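Local coordinates for uncharacterized protein YhfS (Escherichia coli, PDB 4J8L) that is of unknown function but carries pyridoxal 5'-phosphate covalently attached to a lysine and may have cysteine synthase activity, at residues G199-G204 with S311-P316; E56-D61 with E234-L239. All blocks are in the same frame, centred on the assembly; numbering follows the deposited sequence.

Contact 1 (G199-G204 with S311-P316); sequences GPEGVG and SKYEIP
Lys312 and Tyr313 bring the loop before strand 318-320, within the YhfS-like C-terminal region, against Gly199 and Glu201 of the loop that leads from the cofactor-bearing Lys196 into strand 203-208. This is a contact between the two domains of a PLP-dependent protein whose family assignment is consistent with the fold type I (aminotransferase) architecture.

A type I turn from Ser311 to Glu314 presents the two residues. Ser311 begins it with an ST turn, OG accepting from the backbone N of Tyr313 at 3.1 Å, and its hydroxyl donates in turn to Glu314 OE2 at 2.6 Å.

Lys312 N donates to a water (2.9 Å) that itself donates to Gly199 O (2.7 Å), so the two backbones meet through solvent. Beyond CB the lysine chain runs extended, its CE passing Gly199 O at 4.0 Å. Its ammonium pairs chiefly with Glu234 of helix 229-261; Glu201 OE1 forms only a long salt bridge to NZ, at 3.7 Å.

Tyr313 lies with one ring face under Lys312 CG and offers its hydroxyl at the rim: OH donates to Glu201 OE2, at an unusually short 2.5 Å. The carboxylate is turned 61° from the ring plane, and the bend about the CB-CG bond of Glu201 (chi2 89°) folds it toward the tyrosine. Phe195 touches both side chains.

Glu314 OE2 is gripped by three donors, Ser311 N, Ser311 OG and Gly308 N; the serine hydroxyl meets OE2 at its anti lone pair, while Ser311 N comes from above the carboxylate plane.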
loop_
_atom_site.group_PDB
_atom_site.type_symbol
_atom_site.label_atom_id
_atom_site.label_comp_id
_atom_site.label_asym_id
_atom_site.label_seq_id
_atom_site.Cartn_x
_atom_site.Cartn_y
_atom_site.Cartn_z
ATOM N N GLY A 199 11.212 -2.317 4.219
ATOM C CA GLY A 199 12.105 -1.235 4.591
ATOM C C GLY A 199 12.070 -0.907 6.070
ATOM O O GLY A 199 11.471 -1.642 6.864
ATOM N N PRO A 200 12.690 0.218 6.451
ATOM C CA PRO A 200 12.862 0.627 7.848
ATOM C C PRO A 200 11.580 1.178 8.479
ATOM O O PRO A 200 10.760 1.814 7.810
ATOM C CB PRO A 200 13.898 1.751 7.755
ATOM C CG PRO A 200 13.683 2.335 6.398
ATOM C CD PRO A 200 13.343 1.157 5.518
ATOM N N GLU A 201 11.451 0.927 9.775
ATOM C CA GLU A 201 10.417 1.543 10.604
ATOM C C GLU A 201 10.329 3.051 10.393
ATOM O O GLU A 201 11.348 3.746 10.321
ATOM C CB GLU A 201 10.739 1.294 12.077
ATOM C CG GLU A 201 10.404 -0.105 12.572
ATOM C CD GLU A 201 11.532 -1.111 12.390
ATOM O OE1 GLU A 201 12.475 -0.866 11.592
ATOM O OE2 GLU A 201 11.485 -2.157 13.073
ATOM N N GLY A 202 9.101 3.556 10.300
ATOM C CA GLY A 202 8.865 4.990 10.320
ATOM C C GLY A 202 9.049 5.788 9.041
ATOM O O GLY A 202 8.767 6.985 9.014
ATOM N N VAL A 203 9.520 5.140 7.981
ATOM C CA VAL A 203 9.873 5.851 6.758
ATOM C C VAL A 203 8.810 5.708 5.681
ATOM O O VAL A 203 8.411 4.597 5.331
ATOM C CB VAL A 203 11.235 5.371 6.223
ATOM C CG1 VAL A 203 11.627 6.164 4.967
ATOM C CG2 VAL A 203 12.283 5.529 7.312
ATOM N N GLY A 204 8.338 6.850 5.180
ATOM C CA GLY A 204 7.384 6.872 4.087
ATOM C C GLY A 204 7.973 7.592 2.894
ATOM O O GLY A 204 9.009 8.240 3.009
ATOM N N SER A 311 5.786 -6.373 6.408
ATOM C CA SER A 311 7.099 -5.864 6.776
ATOM C C SER A 311 8.131 -6.979 6.688
ATOM O O SER A 311 7.793 -8.151 6.526
ATOM C CB SER A 311 7.090 -5.315 8.206
ATOM O OG SER A 311 7.122 -6.376 9.147
ATOM N N LYS A 312 9.395 -6.593 6.790
ATOM C CA LYS A 312 10.493 -7.562 6.797
ATOM C C LYS A 312 10.379 -8.602 7.911
ATOM O O LYS A 312 11.019 -9.661 7.837
ATOM C CB LYS A 312 11.824 -6.828 6.940
ATOM C CG LYS A 312 11.963 -6.076 8.254
ATOM C CD LYS A 312 13.189 -5.149 8.222
ATOM C CE LYS A 312 13.180 -4.172 9.394
ATOM N NZ LYS A 312 14.354 -3.244 9.390
ATOM N N TYR A 313 9.596 -8.307 8.948
ATOM C CA TYR A 313 9.457 -9.215 10.076
ATOM C C TYR A 313 8.425 -10.301 9.824
ATOM O O TYR A 313 8.425 -11.334 10.498
ATOM C CB TYR A 313 9.033 -8.465 11.336
ATOM C CG TYR A 313 9.976 -7.369 11.743
ATOM C CD1 TYR A 313 11.238 -7.664 12.228
ATOM C CD2 TYR A 313 9.607 -6.032 11.633
ATOM C CE1 TYR A 313 12.104 -6.669 12.605
ATOM C CE2 TYR A 313 10.463 -5.031 12.012
ATOM C CZ TYR A 313 11.716 -5.359 12.498
ATOM O OH TYR A 313 12.589 -4.375 12.872
ATOM N N GLU A 314 7.529 -10.064 8.873
ATOM C CA GLU A 314 6.340 -10.895 8.771
ATOM C C GLU A 314 6.517 -12.014 7.756
ATOM O O GLU A 314 6.112 -11.912 6.593
ATOM C CB GLU A 314 5.120 -10.010 8.481
ATOM C CG GLU A 314 4.731 -9.191 9.715
ATOM C CD GLU A 314 3.935 -7.944 9.372
ATOM O OE1 GLU A 314 2.684 -8.009 9.475
ATOM O OE2 GLU A 314 4.540 -6.905 9.010
ATOM N N ILE A 315 7.174 -13.076 8.215
ATOM C CA ILE A 315 7.540 -14.197 7.363
ATOM C C ILE A 315 6.477 -15.319 7.321
ATOM O O ILE A 315 6.031 -15.699 6.232
ATOM C CB ILE A 315 8.968 -14.690 7.720
ATOM C CG1 ILE A 315 9.979 -13.644 7.204
ATOM C CG2 ILE A 315 9.215 -16.080 7.163
ATOM C CD1 ILE A 315 11.373 -13.770 7.780
ATOM N N PRO A 316 6.065 -15.845 8.492
ATOM C CA PRO A 316 5.004 -16.865 8.482
ATOM C C PRO A 316 3.684 -16.238 8.012
ATOM O O PRO A 316 3.547 -15.014 8.014
ATOM C CB PRO A 316 4.897 -17.281 9.960
ATOM C CG PRO A 316 6.175 -16.840 10.599
ATOM C CD PRO A 316 6.526 -15.568 9.868
HETATM O O HOH W 1 9.751 -3.722 6.705
#

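Contact 2 (E56-D61 with E234-L239); sequences EQVLAD and EVLRGL
Asp61 OD1 is held by Arg27 NH1 and Ser24 OG of helix 11-28, on a flank of helix 50-62 next to the one where Val58 and Leu59 meet Val235, Leu236 and Leu239. The contact is a helix-helix packing in the part of the chain assigned to the aminotransferase class I and II family, with the N-terminal portion of the long helix 229-261 as partner.

The two segments run in the same general direction, 32° apart, and their axes come no closer than 11.1 Å. At this spacing the backbones stay apart and the helices meet through the ends of their branched side chains, all of them buried.

Leu236 reaches both residues of helix 50-62 with one methyl: its CD2 touches Val58 CG1 at 4.0 Å and Leu59 CD2 at 4.1 Å. Val58 places that CG1 methyl by setting it anti to the backbone N (chi1 169°).

Leu59, the side chain that makes most of the contacts, divides its two methyls between neighbours along helix 229-261. CD1 approaches Val235 CG1 loosely, at 4.4 Å, whereas CD2 serves both Leu236 and Leu239. The same side chain packs on Ala68 and Leu70 of strand 67-72, so it joins both helices to the edge of the seven-stranded sheet.

Val235 also touches Cys194 and Pro200, and Leu239 touches Leu197, residues close in sequence to the cofactor lysine. The closest approach between the helices is that of Leu239 CD2 to Leu59 CD2, methyls 3.5 Å apart, tighter than usual van der Waals contact.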
loop_
_atom_site.group_PDB
_atom_site.type_symbol
_atom_site.label_atom_id
_atom_site.label_comp_id
_atom_site.label_asym_id
_atom_site.label_seq_id
_atom_site.Cartn_x
_atom_site.Cartn_y
_atom_site.Cartn_z
ATOM N N GLU A 56 16.400 9.376 -3.002
ATOM C CA GLU A 56 15.189 10.042 -3.475
ATOM C C GLU A 56 15.206 10.197 -4.996
ATOM O O GLU A 56 14.180 9.980 -5.648
ATOM C CB GLU A 56 14.996 11.382 -2.758
ATOM C CG GLU A 56 14.587 11.171 -1.302
ATOM C CD GLU A 56 14.749 12.405 -0.436
ATOM O OE1 GLU A 56 15.442 13.358 -0.855
ATOM O OE2 GLU A 56 14.164 12.415 0.675
ATOM N N GLN A 57 16.374 10.522 -5.557
ATOM C CA GLN A 57 16.518 10.602 -7.006
ATOM C C GLN A 57 16.253 9.246 -7.653
ATOM O O GLN A 57 15.615 9.164 -8.703
ATOM C CB GLN A 57 17.910 11.128 -7.396
ATOM C CG GLN A 57 18.090 12.615 -7.072
ATOM C CD GLN A 57 19.519 13.072 -7.228
ATOM O OE1 GLN A 57 20.390 12.293 -7.609
ATOM N NE2 GLN A 57 19.772 14.344 -6.935
ATOM N N VAL A 58 16.761 8.182 -7.035
ATOM C CA VAL A 58 16.540 6.842 -7.567
ATOM C C VAL A 58 15.054 6.488 -7.533
ATOM O O VAL A 58 14.507 5.960 -8.505
ATOM C CB VAL A 58 17.333 5.782 -6.776
ATOM C CG1 VAL A 58 16.893 4.387 -7.169
ATOM C CG2 VAL A 58 18.822 5.947 -7.031
ATOM N N LEU A 59 14.408 6.774 -6.410
ATOM C CA LEU A 59 12.974 6.500 -6.291
ATOM C C LEU A 59 12.182 7.249 -7.366
ATOM O O LEU A 59 11.304 6.675 -8.011
ATOM C CB LEU A 59 12.451 6.886 -4.909
ATOM C CG LEU A 59 12.984 6.055 -3.749
ATOM C CD1 LEU A 59 12.293 6.458 -2.455
ATOM C CD2 LEU A 59 12.774 4.592 -4.035
ATOM N N ALA A 60 12.492 8.528 -7.564
ATOM C CA ALA A 60 11.781 9.312 -8.571
ATOM C C ALA A 60 11.959 8.694 -9.950
ATOM O O ALA A 60 10.999 8.523 -10.705
ATOM C CB ALA A 60 12.272 10.755 -8.578
ATOM N N ASP A 61 13.204 8.356 -10.269
ATOM C CA ASP A 61 13.525 7.774 -11.554
ATOM C C ASP A 61 12.798 6.435 -11.749
ATOM O O ASP A 61 12.183 6.203 -12.783
ATOM C CB ASP A 61 15.045 7.610 -11.666
ATOM C CG ASP A 61 15.484 7.133 -13.027
ATOM O OD1 ASP A 61 16.521 6.441 -13.106
ATOM O OD2 ASP A 61 14.798 7.458 -14.019
ATOM N N GLU A 234 18.343 1.409 3.398
ATOM C CA GLU A 234 17.482 0.283 3.758
ATOM C C GLU A 234 16.170 0.292 2.968
ATOM O O GLU A 234 15.616 -0.769 2.659
ATOM C CB GLU A 234 17.196 0.244 5.260
ATOM C CG GLU A 234 16.501 -1.045 5.688
ATOM C CD GLU A 234 16.254 -1.130 7.178
ATOM O OE1 GLU A 234 16.963 -0.432 7.938
ATOM O OE2 GLU A 234 15.349 -1.903 7.579
ATOM N N VAL A 235 15.682 1.485 2.640
ATOM C CA VAL A 235 14.499 1.599 1.799
ATOM C C VAL A 235 14.781 0.951 0.439
ATOM O O VAL A 235 13.972 0.178 -0.067
ATOM C CB VAL A 235 14.093 3.076 1.576
ATOM C CG1 VAL A 235 13.049 3.184 0.462
ATOM C CG2 VAL A 235 13.547 3.676 2.875
ATOM N N LEU A 236 15.916 1.288 -0.167
ATOM C CA LEU A 236 16.266 0.678 -1.447
ATOM C C LEU A 236 16.402 -0.834 -1.345
ATOM O O LEU A 236 15.938 -1.559 -2.226
ATOM C CB LEU A 236 17.580 1.241 -1.991
ATOM C CG LEU A 236 17.583 2.660 -2.520
ATOM C CD1 LEU A 236 18.964 2.923 -3.120
ATOM C CD2 LEU A 236 16.491 2.822 -3.557
ATOM N N ARG A 237 17.068 -1.307 -0.292
ATOM C CA ARG A 237 17.260 -2.744 -0.100
ATOM C C ARG A 237 15.917 -3.460 -0.071
ATOM O O ARG A 237 15.729 -4.490 -0.727
ATOM C CB ARG A 237 18.033 -3.029 1.191
ATOM C CG ARG A 237 18.193 -4.515 1.517
ATOM C CD ARG A 237 18.999 -4.704 2.799
ATOM N NE ARG A 237 19.909 -3.581 3.007
ATOM C CZ ARG A 237 20.364 -3.196 4.194
ATOM N NH1 ARG A 237 20.006 -3.857 5.288
ATOM N NH2 ARG A 237 21.176 -2.150 4.284
ATOM N N GLY A 238 14.978 -2.911 0.690
ATOM C CA GLY A 238 13.679 -3.549 0.814
ATOM C C GLY A 238 12.938 -3.537 -0.508
ATOM O O GLY A 238 12.344 -4.535 -0.922
ATOM N N LEU A 239 12.999 -2.399 -1.187
ATOM C CA LEU A 239 12.299 -2.223 -2.443
ATOM C C LEU A 239 12.824 -3.140 -3.540
ATOM O O LEU A 239 12.056 -3.587 -4.382
ATOM C CB LEU A 239 12.411 -0.767 -2.877
ATOM C CG LEU A 239 11.257 -0.095 -3.605
ATOM C CD1 LEU A 239 9.919 -0.281 -2.901
ATOM C CD2 LEU A 239 11.592 1.369 -3.681
#

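How the contacts relate
From the N terminus the chain first passes helix 50-62, then the loop 199-204 after the cofactor lysine, then helix 229-261, and last the loop 311-316. Contact 2 closes a long loop from 56-61 to 234-239 that takes in all seven strands of the mixed sheet; contact 1 opens inside it and closes beyond it, so the two loops cross. Helix 229-261 connects them: Glu234 OE2 makes a salt bridge to Lys312 NZ (2.5 Å), and Val235 CG2 packs on Pro200 CD at 3.7 Å. Together the contacts tie the sheet edge, the segment following the cofactor lysine and the C-terminal region to one helix, with centres about 15 Å apart.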